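PDB 5DMD: flagellar assembly factor FliW from Geobacillus thermodenitrificans, which probably binds CsrA and keeps it from repressing translation of targets such as flagellin, and probably also binds flagellin during flagellum assembly. Local coordinates for residues A[74-77]-A[78-81]. The protein carries 1 engineered substitution. Residues are numbered along the deposited sequence; the frame is centred on the assembly and turned at random.
Sequences LDDN and TLEQ
With CG of Asp-75 set between its backbone N and carbonyl carbon (chi1 61°), and OG1 of Thr-78 beside its own backbone N, the Asp-75 and Thr-78 side chains cross at about a right angle, bringing carboxylate to hydroxyl. Two bonds follow. The Thr-78 hydroxyl donates to Asp-75, OG1 to OD1 2.7 Å, reaching the syn side of that oxygen 25° out of the carboxylate plane. The amide of Thr-78 gives its N-H to the other oxygen, N to Asp-75 OD2 2.8 Å, from 54° out of that plane. Since Asp-75 immediately precedes helix 76-81, this is an N-cap: its side chain accepts an amide of the first turn. Replacing Asp-75 by an alanine removes both carboxylate oxygens, which is likely to leave the Thr-78 amide without its capping acceptor and the threonine hydroxyl without its carboxylate partner.

Behind the cap, the i to i+4 ladder starts at once: Leu-79 N to Asp-75 O measures 3.1 Å, and Gln-81 N to Asn-77 O 2.9 Å. On the flank, CD2 of Leu-79 packs against CB of Leu-74 at 3.9 Å, an apolar contact spanning the helix start.

This short helix of six residues lies at the surface, about 17 Å from the chain centre to the contact centre, in the connection between antiparallel strands 57-61 and 90-97. Both leucines touch Ile-84 in the following loop, while Lys-123 of strand 121-124 bonds Thr-78 OG1 and Gln-81 OE1, tying the helix to the sheet.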
ATOM      1  N   LEU A  74     -15.619   0.140  -0.126  1.00 18.82           N
ATOM      2  CA  LEU A  74     -15.142   1.142  -1.067  1.00 19.42           C
ATOM      3  C   LEU A  74     -16.310   1.948  -1.617  1.00 24.12           C
ATOM      4  O   LEU A  74     -17.374   1.403  -1.918  1.00 25.70           O
ATOM      5  CB  LEU A  74     -14.409   0.472  -2.222  1.00 18.49           C
ATOM      6  CG  LEU A  74     -13.136  -0.293  -1.858  1.00 23.34           C
ATOM      7  CD1 LEU A  74     -12.560  -0.964  -3.092  1.00 24.22           C
ATOM      8  CD2 LEU A  74     -12.110   0.620  -1.224  1.00 20.82           C
ATOM      9  N   ASP A  75     -16.087   3.250  -1.762  1.00 20.30           N
ATOM     10  CA  ASP A  75     -17.091   4.168  -2.275  1.00 25.72           C
ATOM     11  C   ASP A  75     -17.288   3.960  -3.774  1.00 20.60           C
ATOM     12  O   ASP A  75     -16.415   3.441  -4.479  1.00 18.79           O
ATOM     13  CB  ASP A  75     -16.645   5.604  -2.010  1.00 28.95           C
ATOM     14  CG  ASP A  75     -15.336   5.933  -2.697  1.00 24.26           C
ATOM     15  OD1 ASP A  75     -14.268   5.529  -2.169  1.00 24.58           O
ATOM     16  OD2 ASP A  75     -15.377   6.592  -3.753  1.00 29.42           O
ATOM     17  N   ASP A  76     -18.457   4.391  -4.265  1.00 22.13           N
ATOM     18  CA  ASP A  76     -18.814   4.163  -5.664  1.00 21.46           C
ATOM     19  C   ASP A  76     -17.818   4.817  -6.612  1.00 17.60           C
ATOM     20  O   ASP A  76     -17.492   4.259  -7.667  1.00 19.30           O
ATOM     21  CB  ASP A  76     -20.221   4.692  -5.940  1.00 19.45           C
ATOM     22  CG  ASP A  76     -21.286   3.923  -5.195  1.00 28.92           C
ATOM     23  OD1 ASP A  76     -21.012   2.776  -4.787  1.00 34.84           O
ATOM     24  OD2 ASP A  76     -22.400   4.466  -5.028  1.00 36.66           O
ATOM     25  N   ASN A  77     -17.318   5.995  -6.251  1.00 21.66           N
ATOM     26  CA  ASN A  77     -16.362   6.681  -7.112  1.00 16.80           C
ATOM     27  C   ASN A  77     -15.063   5.898  -7.257  1.00 16.66           C
ATOM     28  O   ASN A  77     -14.505   5.809  -8.355  1.00 17.19           O
ATOM     29  CB  ASN A  77     -16.090   8.088  -6.598  1.00 19.38           C
ATOM     30  CG  ASN A  77     -15.292   8.895  -7.584  1.00 26.58           C
ATOM     31  OD1 ASN A  77     -15.760   9.176  -8.686  1.00 26.50           O
ATOM     32  ND2 ASN A  77     -14.074   9.261  -7.205  1.00 27.26           N
ATOM     33  N   THR A  78     -14.558   5.338  -6.155  1.00 17.13           N
ATOM     34  CA  THR A  78     -13.352   4.518  -6.239  1.00 16.11           C
ATOM     35  C   THR A  78     -13.582   3.275  -7.090  1.00 16.20           C
ATOM     36  O   THR A  78     -12.726   2.901  -7.906  1.00 14.92           O
ATOM     37  CB  THR A  78     -12.887   4.124  -4.835  1.00 14.64           C
ATOM     38  OG1 THR A  78     -12.477   5.294  -4.113  1.00 18.01           O
ATOM     39  CG2 THR A  78     -11.753   3.105  -4.888  1.00 16.41           C
ATOM     40  N   LEU A  79     -14.724   2.609  -6.906  1.00 15.89           N
ATOM     41  CA  LEU A  79     -15.010   1.420  -7.702  1.00 15.11           C
ATOM     42  C   LEU A  79     -15.007   1.746  -9.191  1.00 16.70           C
ATOM     43  O   LEU A  79     -14.465   0.987 -10.005  1.00 17.42           O
ATOM     44  CB  LEU A  79     -16.344   0.799  -7.275  1.00 16.97           C
ATOM     45  CG  LEU A  79     -16.398   0.253  -5.840  1.00 16.16           C
ATOM     46  CD1 LEU A  79     -17.834  -0.020  -5.416  1.00 19.77           C
ATOM     47  CD2 LEU A  79     -15.562  -1.001  -5.700  1.00 21.04           C
ATOM     48  N   GLU A  80     -15.598   2.880  -9.561  1.00 17.54           N
ATOM     49  CA  GLU A  80     -15.600   3.295 -10.959  1.00 17.25           C
ATOM     50  C   GLU A  80     -14.188   3.627 -11.446  1.00 19.01           C
ATOM     51  O   GLU A  80     -13.761   3.159 -12.510  1.00 20.19           O
ATOM     52  CB  GLU A  80     -16.558   4.471 -11.149  1.00 18.94           C
ATOM     53  CG  GLU A  80     -16.770   4.874 -12.598  1.00 32.22           C
ATOM     54  CD  GLU A  80     -17.693   6.065 -12.718  1.00 53.25           C
ATOM     55  OE1 GLU A  80     -18.719   6.080 -12.006  1.00 43.94           O
ATOM     56  OE2 GLU A  80     -17.394   6.982 -13.512  1.00 53.45           O
ATOM     57  N   GLN A  81     -13.444   4.426 -10.675  1.00 17.21           N
ATOM     58  CA  GLN A  81     -12.118   4.856 -11.106  1.00 15.70           C
ATOM     59  C   GLN A  81     -11.201   3.668 -11.350  1.00 18.95           C
ATOM     60  O   GLN A  81     -10.371   3.691 -12.269  1.00 20.15           O
ATOM     61  CB  GLN A  81     -11.492   5.761 -10.043  1.00 17.95           C
ATOM     62  CG  GLN A  81     -12.015   7.183 -10.040  1.00 23.31           C
ATOM     63  CD  GLN A  81     -11.649   7.938  -8.771  1.00 29.12           C
ATOM     64  OE1 GLN A  81     -11.456   7.345  -7.710  1.00 28.16           O
ATOM     65  NE2 GLN A  81     -11.545   9.260  -8.882  1.00 43.89           N
TER